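Local coordinates for protein Cwp19 (Clostridioides difficile, PDB 5OQ3) that probably hydrolyses the bacterial cell wall, this chain being its glycoside hydrolase region, a TIM barrel, from a longer protein with cell-wall-binding repeats, at residues 192-197 against 216-221; 249-254 against 266-271; 260-265 against 303-308; 286-291 against 319-324. All blocks are in the same frame, centred on the assembly; numbering follows the deposited sequence. Where two conformers were deposited one is given.

Interaction 1: residues 192-197 against 216-221; sequences YFYPGV and NWRREN
Tyr194 reaches from the loop behind one barrel strand onto helix 214-236, where its ring has the stem of Arg218 over one face and the amide of Asn221 at its hydroxyl edge. The tight part lies at the phenol end. Arg218 CD sits over the ring face, 4.2 Å from the Tyr194 centroid and 20° off the normal, a CH-pi contact; on the same face Arg218 CB approaches CE1 and CZ, and CG approaches CZ and OH. The stem crosses the tyrosine at about a right angle and, extended from CG to NE, carries the guanidinium past the ring toward the loop. At the ring edge Asn221 ND2 donates to Tyr194 OH over 2.9 Å, with an N-H...O angle of 161°. The acceptor is close to the amide plane, and amide and ring are nearly coplanar, 28° apart; the bond ties the hydroxyl to the helix. Asn221 ND2 also lies over a face of the Trp217 ring.

The looser side is at Val197. Its side chain turns away from the helix, and the residue is exposed; what approaches is its carbonyl, with Val197 O 2.8 Å from Arg218 NH1. The charge of Arg218 is met mainly by a salt bridge to Asp201, while Val197 O accepts from Tyr272 OH. The contact joins the loop between strand 186-189 and helix 202-208 to the outer helix 214-236, with Phe199 and Tyr272 both meeting the Tyr194 ring edge-to-face.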
loop_
_atom_site.group_PDB
_atom_site.type_symbol
_atom_site.label_atom_id
_atom_site.label_comp_id
_atom_site.label_asym_id
_atom_site.label_seq_id
_atom_site.Cartn_x
_atom_site.Cartn_y
_atom_site.Cartn_z
ATOM N N TYR A 192 6.079 0.138 -2.065
ATOM C CA TYR A 192 7.076 -0.404 -2.976
ATOM C C TYR A 192 7.100 0.391 -4.276
ATOM O O TYR A 192 6.089 0.506 -4.980
ATOM C CB TYR A 192 6.886 -1.894 -3.244
ATOM C CG TYR A 192 6.927 -2.745 -2.008
ATOM C CD1 TYR A 192 8.138 -3.048 -1.394
ATOM C CD2 TYR A 192 5.759 -3.239 -1.433
ATOM C CE1 TYR A 192 8.182 -3.825 -0.255
ATOM C CE2 TYR A 192 5.800 -4.024 -0.282
ATOM C CZ TYR A 192 7.008 -4.319 0.277
ATOM O OH TYR A 192 7.037 -5.083 1.412
ATOM N N PHE A 193 8.284 0.917 -4.577
ATOM C CA PHE A 193 8.491 1.675 -5.762
ATOM C C PHE A 193 9.706 1.089 -6.485
ATOM O O PHE A 193 9.665 -0.084 -6.836
ATOM C CB PHE A 193 8.564 3.185 -5.422
ATOM C CG PHE A 193 7.292 3.696 -4.866
ATOM C CD1 PHE A 193 6.262 4.011 -5.714
ATOM C CD2 PHE A 193 7.077 3.703 -3.488
ATOM C CE1 PHE A 193 5.073 4.434 -5.232
ATOM C CE2 PHE A 193 5.877 4.120 -3.003
ATOM C CZ PHE A 193 4.871 4.487 -3.868
ATOM N N TYR A 194 10.811 1.805 -6.620
ATOM C CA TYR A 194 12.013 1.179 -7.145
ATOM C C TYR A 194 12.535 0.256 -6.055
ATOM O O TYR A 194 12.421 0.582 -4.872
ATOM C CB TYR A 194 13.086 2.226 -7.487
ATOM C CG TYR A 194 12.902 2.929 -8.793
ATOM C CD1 TYR A 194 12.098 4.049 -8.893
ATOM C CD2 TYR A 194 13.588 2.500 -9.940
ATOM C CE1 TYR A 194 11.946 4.728 -10.113
ATOM C CE2 TYR A 194 13.457 3.169 -11.155
ATOM C CZ TYR A 194 12.603 4.253 -11.236
ATOM O OH TYR A 194 12.468 4.883 -12.439
ATOM N N PRO A 195 13.108 -0.916 -6.442
ATOM C CA PRO A 195 13.527 -1.859 -5.416
ATOM C C PRO A 195 14.870 -1.582 -4.840
ATOM O O PRO A 195 15.279 -2.265 -3.938
ATOM C CB PRO A 195 13.586 -3.175 -6.179
ATOM C CG PRO A 195 13.897 -2.771 -7.605
ATOM C CD PRO A 195 13.118 -1.520 -7.805
ATOM N N GLY A 196 15.622 -0.641 -5.354
ATOM C CA GLY A 196 16.865 -0.348 -4.680
ATOM C C GLY A 196 17.540 0.748 -5.364
ATOM O O GLY A 196 17.068 1.242 -6.410
ATOM N N VAL A 197 18.626 1.160 -4.742
ATOM C CA VAL A 197 19.365 2.316 -5.178
ATOM C C VAL A 197 19.688 2.128 -6.639
ATOM O O VAL A 197 19.501 3.066 -7.393
ATOM C CB VAL A 197 20.618 2.637 -4.325
ATOM C CG1 VAL A 197 20.228 2.949 -2.876
ATOM C CG2 VAL A 197 21.660 1.525 -4.381
ATOM N N ASN A 216 17.010 12.149 -9.502
ATOM C CA ASN A 216 15.885 13.044 -9.576
ATOM C C ASN A 216 14.870 12.583 -10.653
ATOM O O ASN A 216 13.671 12.671 -10.427
ATOM C CB ASN A 216 16.327 14.499 -9.888
ATOM C CG ASN A 216 17.157 15.148 -8.788
ATOM O OD1 ASN A 216 17.291 14.626 -7.713
ATOM N ND2 ASN A 216 17.674 16.335 -9.085
ATOM N N TRP A 217 15.389 12.091 -11.763
ATOM C CA TRP A 217 14.543 11.549 -12.809
ATOM C C TRP A 217 13.753 10.329 -12.308
ATOM O O TRP A 217 12.573 10.215 -12.573
ATOM C CB TRP A 217 15.415 11.202 -14.033
ATOM C CG TRP A 217 14.736 10.491 -15.138
ATOM C CD1 TRP A 217 13.890 11.007 -16.075
ATOM C CD2 TRP A 217 14.827 9.083 -15.398
ATOM N NE1 TRP A 217 13.486 9.997 -16.909
ATOM C CE2 TRP A 217 14.043 8.805 -16.513
ATOM C CE3 TRP A 217 15.499 8.031 -14.768
ATOM C CZ2 TRP A 217 13.886 7.504 -17.016
ATOM C CZ3 TRP A 217 15.380 6.788 -15.267
ATOM C CH2 TRP A 217 14.587 6.514 -16.379
ATOM N N ARG A 218 14.383 9.430 -11.559
ATOM C CA ARG A 218 13.678 8.278 -11.007
ATOM C C ARG A 218 12.578 8.733 -10.033
ATOM O O ARG A 218 11.455 8.202 -10.081
ATOM C CB ARG A 218 14.654 7.346 -10.259
ATOM C CG ARG A 218 15.568 6.561 -11.201
ATOM C CD ARG A 218 16.451 5.668 -10.427
ATOM N NE ARG A 218 17.239 4.801 -11.307
ATOM C CZ ARG A 218 18.342 4.183 -10.938
ATOM N NH1 ARG A 218 18.833 4.358 -9.728
ATOM N NH2 ARG A 218 18.957 3.404 -11.816
ATOM N N ARG A 219 12.865 9.708 -9.167
ATOM C CA ARG A 219 11.818 10.251 -8.307
ATOM C C ARG A 219 10.643 10.817 -9.110
ATOM O O ARG A 219 9.469 10.580 -8.763
ATOM C CB ARG A 219 12.381 11.261 -7.275
ATOM C CG ARG A 219 13.113 10.635 -6.092
ATOM C CD ARG A 219 13.717 11.705 -5.166
ATOM N NE ARG A 219 14.947 12.301 -5.664
ATOM C CZ ARG A 219 16.159 11.795 -5.482
ATOM N NH1 ARG A 219 17.202 12.437 -5.966
ATOM N NH2 ARG A 219 16.308 10.661 -4.807
ATOM N N GLU A 220 10.973 11.522 -10.185
ATOM C CA GLU A 220 9.933 12.076 -11.020
ATOM C C GLU A 220 9.123 11.011 -11.759
ATOM O O GLU A 220 7.945 11.203 -11.994
ATOM C CB GLU A 220 10.480 13.121 -11.965
ATOM C CG GLU A 220 9.383 13.872 -12.727
ATOM C CD GLU A 220 8.405 14.725 -11.917
ATOM O OE1 GLU A 220 7.348 15.112 -12.462
ATOM O OE2 GLU A 220 8.633 15.014 -10.778
ATOM N N ASN A 221 9.740 9.906 -12.130
ATOM C CA ASN A 221 9.009 8.819 -12.734
ATOM C C ASN A 221 7.875 8.328 -11.835
ATOM O O ASN A 221 6.778 8.016 -12.271
ATOM C CB ASN A 221 9.946 7.632 -13.058
ATOM C CG ASN A 221 10.916 7.932 -14.170
ATOM O OD1 ASN A 221 10.652 8.732 -15.055
ATOM N ND2 ASN A 221 12.035 7.229 -14.170
#

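Interaction 2: residues 249-254 against 266-271; sequences IWRNKS and ESYVGT
Arg251 lies along the ring of Tyr268. Its CB stays near the carboxylate of Glu266, with Arg251 CB 3.9 Å from Glu266 OE2. CG passes between two aromatic groups: it is over a face of its neighbour Trp250 and 3.6 Å from Tyr268 CB. CD stands above the Tyr268 ring, 3.8 Å from the centroid, as a CH-pi donor. The bend at chi3 of Arg251 (80°) turns the chain here, laying NE over Tyr268 CD2 and CZ over CE2. The guanidinium ends flat on the ring, planes 12° apart, in an off-centre cation-pi stack; the tip, NH2, has a long and weak ion pair with Asp256.

Tyr268 turns an edge toward the face of Trp250, Tyr268 CD1 approaching Trp250 NE1 at 3.7 Å, in an offset edge-to-face pair. That indole N-H is itself bonded to Asp274. At the base of these side chains the backbones are joined by Ser267 N to Ile249 O at 2.9 Å and Tyr268 N to Trp250 O at 3.1 Å, so the loop satisfies two N-H groups of the first helical turn. Glu266, at the N-cap position, reaches back: its OE2 accepts from Asn252 N at 2.8 Å on the anti side, and also bonds Ser255 OG. The Asn252 amide stacks on the carboxylate; its OD1 bonds Thr262 OG1, its ND2 donates to Gly264 O and to a water that donates weakly to Glu266 OE1. The contact closes the long loop between strand 241-244 and the short helix 267-270, with Trp250 and Ser267 also packing on helix 275-280.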
loop_
_atom_site.group_PDB
_atom_site.type_symbol
_atom_site.label_atom_id
_atom_site.label_comp_id
_atom_site.label_asym_id
_atom_site.label_seq_id
_atom_site.Cartn_x
_atom_site.Cartn_y
_atom_site.Cartn_z
ATOM N N ILE A 249 10.131 6.992 7.048
ATOM C CA ILE A 249 11.148 8.029 6.971
ATOM C C ILE A 249 11.295 8.442 5.484
ATOM O O ILE A 249 11.523 7.607 4.598
ATOM C CB ILE A 249 12.501 7.569 7.550
ATOM C CG1 ILE A 249 12.378 7.374 9.067
ATOM C CG2 ILE A 249 13.610 8.570 7.218
ATOM C CD1 ILE A 249 13.542 6.640 9.679
ATOM N N TRP A 250 11.175 9.746 5.249
ATOM C CA TRP A 250 11.366 10.368 3.944
ATOM C C TRP A 250 12.860 10.682 3.723
ATOM O O TRP A 250 13.505 10.042 2.870
ATOM C CB TRP A 250 10.490 11.610 3.852
ATOM C CG TRP A 250 10.759 12.449 2.658
ATOM C CD1 TRP A 250 10.425 12.167 1.347
ATOM C CD2 TRP A 250 11.427 13.719 2.635
ATOM N NE1 TRP A 250 10.843 13.197 0.529
ATOM C CE2 TRP A 250 11.492 14.140 1.284
ATOM C CE3 TRP A 250 12.050 14.500 3.610
ATOM C CZ2 TRP A 250 12.115 15.325 0.896
ATOM C CZ3 TRP A 250 12.621 15.722 3.209
ATOM C CH2 TRP A 250 12.662 16.093 1.886
ATOM N N ARG A 251 13.407 11.556 4.578
ATOM C CA ARG A 251 14.859 11.799 4.627
ATOM C C ARG A 251 15.205 12.058 6.095
ATOM O O ARG A 251 14.457 12.734 6.801
ATOM C CB ARG A 251 15.322 13.027 3.823
ATOM C CG ARG A 251 15.018 12.948 2.361
ATOM C CD ARG A 251 15.631 14.089 1.584
ATOM N NE ARG A 251 17.035 13.863 1.321
ATOM C CZ ARG A 251 17.797 14.666 0.585
ATOM N NH1 ARG A 251 19.038 14.317 0.330
ATOM N NH2 ARG A 251 17.330 15.821 0.140
ATOM N N ASN A 252 16.367 11.563 6.526
ATOM C CA ASN A 252 16.902 11.918 7.805
ATOM C C ASN A 252 17.469 13.362 7.790
ATOM O O ASN A 252 17.937 13.866 6.755
ATOM C CB ASN A 252 18.001 10.940 8.200
ATOM C CG ASN A 252 17.536 9.500 8.243
ATOM O OD1 ASN A 252 16.495 9.194 8.828
ATOM N ND2 ASN A 252 18.337 8.591 7.669
ATOM N N LYS A 253 17.446 14.004 8.960
ATOM C CA LYS A 253 17.992 15.350 9.122
ATOM C C LYS A 253 19.463 15.422 8.719
ATOM O O LYS A 253 19.928 16.436 8.183
ATOM C CB LYS A 253 17.772 15.844 10.559
ATOM C CG LYS A 253 18.072 17.317 10.775
ATOM C CD LYS A 253 17.494 17.813 12.100
ATOM C CE LYS A 253 15.994 18.055 12.009
ATOM N NZ LYS A 253 15.463 18.610 13.280
ATOM N N SER A 254 20.186 14.329 8.943
ATOM C CA SER A 254 21.581 14.238 8.524
ATOM C C SER A 254 21.791 14.335 6.994
ATOM O O SER A 254 22.900 14.653 6.557
ATOM C CB SER A 254 22.196 12.945 9.060
ATOM O OG SER A 254 21.479 11.797 8.616
ATOM N N GLU A 266 15.810 5.642 4.188
ATOM C CA GLU A 266 15.074 6.778 3.697
ATOM C C GLU A 266 14.364 6.447 2.402
ATOM O O GLU A 266 14.974 5.962 1.466
ATOM C CB GLU A 266 16.086 7.886 3.418
ATOM C CG GLU A 266 16.831 8.379 4.640
ATOM C CD GLU A 266 18.048 9.221 4.287
ATOM O OE1 GLU A 266 18.993 8.667 3.706
ATOM O OE2 GLU A 266 18.065 10.404 4.605
ATOM N N SER A 267 13.070 6.759 2.343
ATOM C CA SER A 267 12.295 6.484 1.123
ATOM C C SER A 267 12.740 7.295 -0.087
ATOM O O SER A 267 12.691 6.785 -1.222
ATOM C CB SER A 267 10.803 6.669 1.343
ATOM O OG SER A 267 10.405 8.033 1.335
ATOM N N TYR A 268 13.272 8.494 0.150
ATOM C CA TYR A 268 13.716 9.389 -0.916
ATOM C C TYR A 268 14.841 8.759 -1.765
ATOM O O TYR A 268 14.890 8.996 -2.959
ATOM C CB TYR A 268 14.176 10.685 -0.256
ATOM C CG TYR A 268 14.669 11.771 -1.145
ATOM C CD1 TYR A 268 13.784 12.718 -1.652
ATOM C CD2 TYR A 268 16.014 11.927 -1.412
ATOM C CE1 TYR A 268 14.236 13.780 -2.409
ATOM C CE2 TYR A 268 16.449 12.954 -2.204
ATOM C CZ TYR A 268 15.563 13.884 -2.696
ATOM O OH TYR A 268 16.036 14.933 -3.445
ATOM N N VAL A 269 15.738 8.050 -1.069
ATOM C CA VAL A 269 17.048 7.584 -1.534
ATOM C C VAL A 269 16.959 6.116 -1.936
ATOM O O VAL A 269 17.520 5.687 -2.957
ATOM C CB VAL A 269 18.084 7.694 -0.354
ATOM C CG1 VAL A 269 19.482 7.210 -0.737
ATOM C CG2 VAL A 269 18.160 9.122 0.157
ATOM N N GLY A 270 16.281 5.336 -1.106
ATOM C CA GLY A 270 16.317 3.887 -1.217
ATOM C C GLY A 270 15.328 3.283 -2.191
ATOM O O GLY A 270 15.568 2.205 -2.696
ATOM N N THR A 271 14.206 3.965 -2.439
ATOM C CA THR A 271 13.173 3.509 -3.405
ATOM C C THR A 271 12.628 4.615 -4.308
ATOM O O THR A 271 11.767 4.368 -5.134
ATOM C CB THR A 271 12.009 2.734 -2.723
ATOM O OG1 THR A 271 11.052 3.602 -2.137
ATOM C CG2 THR A 271 12.494 1.854 -1.618
HETATM O O HOH W 1 20.930 8.963 6.249
#

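Interaction 3: residues 260-265 against 303-308; sequences SDTSGN and SKLVAW
Ser260 rests on the indole of Trp308, its CB 3.9 Å from the centroid of the five-membered ring and only 12° off the normal, a CH-pi contact over the face. Ser260 N lies over the same ring, 3.5 Å from Trp308 NE1. Next to it, Leu305 pushes CD2 into the corner between the loop's side chains: the methyl is 3.8 Å from Ser260 OG and 3.9 Å from Thr262 CG2, the Thr262 and Leu305 side chains crossing at about a right angle. On the solvent side Lys304, extended beyond CG, reaches Asp261 at a slant, Lys304 NZ meeting Asp261 OD2 in a 2.8 Å salt bridge. With chi1 at -175° the Asp261 carboxylate extends opposite its amide nitrogen, toward the lysine; NZ comes from above the carboxylate plane, 43° out of it.

The second shell sets these groups. Asp261 is the centre of an inverse gamma turn, closed by a weak bond from Thr262 N to Ser260 O. Thr262 OG1 is held by Asn252, and the Trp308 N-H is used by Thr258 O, which probably helps hold the indole's rotation beneath Ser260.

A largely carbon-lined seam thus ties the loop after strand 241-244 to helix 302-313, with one ion pair on its solvent side. Since both charged residues are exposed, the bridge is probably partly screened by solvent, and packing of Ser260 and Leu305, with Trp308 beside them, probably contributes much of the cohesion.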
loop_
_atom_site.group_PDB
_atom_site.type_symbol
_atom_site.label_atom_id
_atom_site.label_comp_id
_atom_site.label_asym_id
_atom_site.label_seq_id
_atom_site.Cartn_x
_atom_site.Cartn_y
_atom_site.Cartn_z
ATOM N N SER A 260 13.625 14.390 9.167
ATOM C CA SER A 260 13.275 13.969 10.521
ATOM C C SER A 260 14.493 13.609 11.347
ATOM O O SER A 260 15.528 13.218 10.807
ATOM C CB SER A 260 12.285 12.796 10.432
ATOM O OG SER A 260 12.794 11.743 9.614
ATOM N N ASP A 261 14.348 13.753 12.672
ATOM C CA ASP A 261 15.449 13.475 13.598
ATOM C C ASP A 261 15.533 11.975 13.829
ATOM O O ASP A 261 15.182 11.444 14.901
ATOM C CB ASP A 261 15.358 14.279 14.904
ATOM C CG ASP A 261 16.579 14.058 15.811
ATOM O OD1 ASP A 261 17.692 13.761 15.293
ATOM O OD2 ASP A 261 16.413 14.152 17.048
ATOM N N THR A 262 16.031 11.302 12.793
ATOM C CA THR A 262 16.008 9.854 12.687
ATOM C C THR A 262 17.274 9.377 11.989
ATOM O O THR A 262 18.027 10.188 11.444
ATOM C CB THR A 262 14.768 9.423 11.863
ATOM O OG1 THR A 262 14.680 10.115 10.618
ATOM C CG2 THR A 262 13.450 9.682 12.608
ATOM N N SER A 263 17.492 8.067 11.985
ATOM C CA SER A 263 18.597 7.419 11.240
ATOM C C SER A 263 18.042 6.176 10.516
ATOM O O SER A 263 16.894 5.823 10.699
ATOM C CB SER A 263 19.760 7.099 12.192
ATOM O OG SER A 263 19.374 6.120 13.135
ATOM N N GLY A 264 18.817 5.532 9.651
ATOM C CA GLY A 264 18.278 4.394 8.870
ATOM C C GLY A 264 17.561 4.764 7.574
ATOM O O GLY A 264 17.636 5.891 7.116
ATOM N N ASN A 265 16.824 3.804 7.030
ATOM C CA ASN A 265 16.464 3.842 5.618
ATOM C C ASN A 265 15.486 4.950 5.273
ATOM O O ASN A 265 14.500 5.167 5.955
ATOM C CB ASN A 265 15.969 2.469 5.131
ATOM C CG ASN A 265 17.108 1.466 4.943
ATOM O OD1 ASN A 265 18.285 1.807 5.055
ATOM N ND2 ASN A 265 16.758 0.232 4.641
ATOM N N SER A 303 7.285 9.115 18.349
ATOM C CA SER A 303 6.799 10.416 18.791
ATOM C C SER A 303 7.379 11.571 17.937
ATOM O O SER A 303 6.676 12.557 17.682
ATOM C CB SER A 303 7.067 10.608 20.285
ATOM O OG SER A 303 8.422 10.880 20.540
ATOM N N LYS A 304 8.620 11.458 17.494
ATOM C CA LYS A 304 9.228 12.481 16.633
ATOM C C LYS A 304 8.614 12.424 15.250
ATOM O O LYS A 304 8.334 13.463 14.625
ATOM C CB LYS A 304 10.752 12.277 16.536
ATOM C CG LYS A 304 11.448 12.544 17.866
ATOM C CD LYS A 304 12.961 12.506 17.722
ATOM C CE LYS A 304 13.628 12.933 19.014
ATOM N NZ LYS A 304 15.065 12.584 18.974
ATOM N N LEU A 305 8.359 11.209 14.773
ATOM C CA LEU A 305 7.826 11.067 13.439
ATOM C C LEU A 305 6.385 11.525 13.302
ATOM O O LEU A 305 6.032 12.104 12.256
ATOM C CB LEU A 305 8.044 9.635 12.952
ATOM C CG LEU A 305 9.508 9.369 12.520
ATOM C CD1 LEU A 305 9.816 7.875 12.521
ATOM C CD2 LEU A 305 9.790 10.042 11.171
ATOM N N VAL A 306 5.528 11.286 14.290
ATOM C CA VAL A 306 4.160 11.801 14.168
ATOM C C VAL A 306 4.182 13.331 14.026
ATOM O O VAL A 306 3.442 13.884 13.228
ATOM C CB VAL A 306 3.203 11.328 15.287
ATOM C CG1 VAL A 306 2.865 9.858 15.170
ATOM C CG2 VAL A 306 3.680 11.677 16.665
ATOM N N ALA A 307 5.030 13.990 14.788
ATOM C CA ALA A 307 5.169 15.448 14.703
ATOM C C ALA A 307 5.685 15.919 13.355
ATOM O O ALA A 307 5.195 16.892 12.775
ATOM C CB ALA A 307 6.045 15.960 15.818
ATOM N N TRP A 308 6.686 15.205 12.864
ATOM C CA TRP A 308 7.295 15.557 11.589
ATOM C C TRP A 308 6.283 15.438 10.442
ATOM O O TRP A 308 6.152 16.347 9.605
ATOM C CB TRP A 308 8.563 14.692 11.333
ATOM C CG TRP A 308 9.306 15.173 10.116
ATOM C CD1 TRP A 308 10.257 16.168 10.085
ATOM C CD2 TRP A 308 9.138 14.715 8.737
ATOM N NE1 TRP A 308 10.689 16.340 8.794
ATOM C CE2 TRP A 308 10.030 15.480 7.948
ATOM C CE3 TRP A 308 8.336 13.750 8.129
ATOM C CZ2 TRP A 308 10.125 15.332 6.594
ATOM C CZ3 TRP A 308 8.444 13.584 6.790
ATOM C CH2 TRP A 308 9.331 14.377 6.021
#

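Interaction 4: residues 286-291 against 319-324; sequences YVVPQL and DLYIGQ
Strands 286-287 and 319-324 are neighbours in the parallel sheet of the TIM barrel, the two strands of a beta-alpha-beta unit whose crossover is helix 302-313. Val287 N donates to Asp319 O at 2.8 Å, and Tyr321 N to Val287 O at 3.0 Å with an N-H...O angle of 177°, so Val287 uses both its N-H and its carbonyl on the next strand. Beyond Val288 the ladder resumes as Gly323 N to Pro289 O (2.9 Å) and Leu291 N to Gly323 O (3.1 Å), the latter bent. Between these rungs Val288 CA lies 3.2 Å from Tyr321 O, a CA-H...O contact.

On one side of the sheet Tyr286 and Tyr321 cross at about a right angle, ring planes 49° apart. Tyr321 CE2 sits over the Tyr286 face, 3.6 Å from Tyr286 CG, while Val288 CG2 reaches the edge of the Tyr321 ring. Tyr286 CG lies between its backbone N and carbonyl carbon (chi1 75°), which sets the ring against Tyr321 CE2. Elsewhere Pro289 CD presses tightly on Leu320 CD1 at 3.5 Å, and Leu291 CD1 meets Ile322 CG2; helix 302-313 packs on Pro289, Leu291 and Ile322.

Proline has no N-H to offer, so Pro289 joins the ladder through its carbonyl alone. Gly323, with no side chain, brings its CA within 4.4 Å of Gln290 CA. Four backbone bonds thus knit a mostly buried strand pair whose Tyr286 hydroxyl is itself bonded to His120 and His188 of other barrel strands.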
loop_
_atom_site.group_PDB
_atom_site.type_symbol
_atom_site.label_atom_id
_atom_site.label_comp_id
_atom_site.label_asym_id
_atom_site.label_seq_id
_atom_site.Cartn_x
_atom_site.Cartn_y
_atom_site.Cartn_z
ATOM N N TYR A 286 -4.483 11.350 0.135
ATOM C CA TYR A 286 -4.096 10.956 1.494
ATOM C C TYR A 286 -2.772 10.259 1.479
ATOM O O TYR A 286 -2.371 9.690 0.477
ATOM C CB TYR A 286 -5.211 10.120 2.157
ATOM C CG TYR A 286 -5.432 8.687 1.749
ATOM C CD1 TYR A 286 -4.620 7.678 2.265
ATOM C CD2 TYR A 286 -6.462 8.319 0.909
ATOM C CE1 TYR A 286 -4.858 6.352 1.974
ATOM C CE2 TYR A 286 -6.721 6.969 0.643
ATOM C CZ TYR A 286 -5.900 5.995 1.183
ATOM O OH TYR A 286 -6.158 4.645 0.937
ATOM N N VAL A 287 -2.109 10.275 2.638
ATOM C CA VAL A 287 -0.801 9.660 2.798
ATOM C C VAL A 287 -0.792 8.943 4.142
ATOM O O VAL A 287 -1.366 9.417 5.146
ATOM C CB VAL A 287 0.315 10.753 2.717
ATOM C CG1 VAL A 287 0.260 11.731 3.909
ATOM C CG2 VAL A 287 1.684 10.117 2.569
ATOM N N VAL A 288 -0.153 7.762 4.134
ATOM C CA VAL A 288 -0.125 6.866 5.299
ATOM C C VAL A 288 1.304 6.436 5.616
ATOM O O VAL A 288 1.696 5.300 5.331
ATOM C CB VAL A 288 -1.058 5.645 5.134
ATOM C CG1 VAL A 288 -1.202 4.930 6.454
ATOM C CG2 VAL A 288 -2.388 6.029 4.537
ATOM N N PRO A 289 2.131 7.324 6.204
ATOM C CA PRO A 289 3.469 6.883 6.537
ATOM C C PRO A 289 3.400 5.685 7.479
ATOM O O PRO A 289 2.612 5.659 8.437
ATOM C CB PRO A 289 4.095 8.116 7.209
ATOM C CG PRO A 289 2.917 8.951 7.637
ATOM C CD PRO A 289 1.814 8.673 6.691
ATOM N N GLN A 290 4.285 4.701 7.223
ATOM C CA GLN A 290 4.325 3.486 8.030
ATOM C C GLN A 290 5.262 3.715 9.212
ATOM O O GLN A 290 6.489 3.612 9.104
ATOM C CB GLN A 290 4.802 2.330 7.133
ATOM C CG GLN A 290 3.786 2.043 6.061
ATOM C CD GLN A 290 4.203 0.948 5.072
ATOM O OE1 GLN A 290 5.139 0.194 5.265
ATOM N NE2 GLN A 290 3.456 0.854 4.000
ATOM N N LEU A 291 4.652 4.082 10.346
ATOM C CA LEU A 291 5.404 4.362 11.563
ATOM C C LEU A 291 5.409 3.153 12.449
ATOM O O LEU A 291 4.932 3.175 13.595
ATOM C CB LEU A 291 4.827 5.602 12.268
ATOM C CG LEU A 291 4.739 6.883 11.417
ATOM C CD1 LEU A 291 4.401 8.065 12.340
ATOM C CD2 LEU A 291 5.989 7.161 10.614
ATOM N N ASP A 319 -4.816 14.433 3.368
ATOM C CA ASP A 319 -5.148 13.786 4.627
ATOM C C ASP A 319 -4.038 12.860 5.092
ATOM O O ASP A 319 -3.547 12.004 4.340
ATOM C CB ASP A 319 -6.481 13.023 4.496
ATOM C CG ASP A 319 -7.648 13.903 4.202
ATOM O OD1 ASP A 319 -7.737 15.041 4.701
ATOM O OD2 ASP A 319 -8.517 13.409 3.450
ATOM N N LEU A 320 -3.667 13.045 6.350
ATOM C CA LEU A 320 -2.638 12.237 6.986
ATOM C C LEU A 320 -3.242 11.171 7.897
ATOM O O LEU A 320 -3.948 11.508 8.879
ATOM C CB LEU A 320 -1.699 13.140 7.787
ATOM C CG LEU A 320 -0.647 12.452 8.662
ATOM C CD1 LEU A 320 0.320 11.584 7.853
ATOM C CD2 LEU A 320 0.118 13.534 9.432
ATOM N N TYR A 321 -2.908 9.904 7.617
ATOM C CA TYR A 321 -3.287 8.794 8.505
ATOM C C TYR A 321 -1.986 8.143 8.931
ATOM O O TYR A 321 -1.084 8.044 8.127
ATOM C CB TYR A 321 -4.215 7.774 7.798
ATOM C CG TYR A 321 -5.386 8.353 7.042
ATOM C CD1 TYR A 321 -6.231 9.283 7.623
ATOM C CD2 TYR A 321 -5.640 7.985 5.749
ATOM C CE1 TYR A 321 -7.310 9.807 6.934
ATOM C CE2 TYR A 321 -6.743 8.491 5.050
ATOM C CZ TYR A 321 -7.533 9.402 5.648
ATOM O OH TYR A 321 -8.599 9.892 4.938
ATOM N N ILE A 322 -1.897 7.660 10.173
ATOM C CA ILE A 322 -0.703 6.992 10.620
ATOM C C ILE A 322 -0.819 5.495 10.440
ATOM O O ILE A 322 -1.814 4.880 10.854
ATOM C CB ILE A 322 -0.409 7.308 12.094
ATOM C CG1 ILE A 322 -0.341 8.813 12.317
ATOM C CG2 ILE A 322 0.822 6.549 12.577
ATOM C CD1 ILE A 322 0.668 9.564 11.476
ATOM N N GLY A 323 0.200 4.915 9.768
ATOM C CA GLY A 323 0.284 3.472 9.690
ATOM C C GLY A 323 0.800 2.905 10.996
ATOM O O GLY A 323 1.926 3.199 11.422
ATOM N N GLN A 324 -0.009 2.042 11.620
ATOM C CA GLN A 324 0.277 1.481 12.939
ATOM C C GLN A 324 0.749 0.049 12.824
ATOM O O GLN A 324 0.033 -0.813 12.294
ATOM C CB GLN A 324 -1.006 1.514 13.815
ATOM C CG GLN A 324 -1.809 2.817 13.854
ATOM C CD GLN A 324 -1.190 4.043 14.544
ATOM O OE1 GLN A 324 -1.782 5.100 14.500
ATOM N NE2 GLN A 324 -0.076 3.912 15.244
#

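Interactions 1, 2 and 3 form a series of touching loop-helix contacts outside the barrel wall, and interaction 4 is in that wall. Interactions 1 and 2, centres 12 Å apart, share Arg219 NH2 to Tyr268 O (2.9 Å) and Tyr194 N to Thr271 O (3.1 Å), both probable hydrogen bonds. Interactions 2 and 3 interleave along the sequence, centres 10 Å apart, and join through two more probable hydrogen bonds, Asn252 OD1 to Thr262 OG1 (2.7 Å) and Lys253 N to Ser260 O. Helix 302-313 links interaction 3 to interaction 4: Val306 CG1 packs on Leu291 CD1 at 3.7 Å. Interactions 1 and 4 do not touch, their nearest atoms being about 7 Å apart.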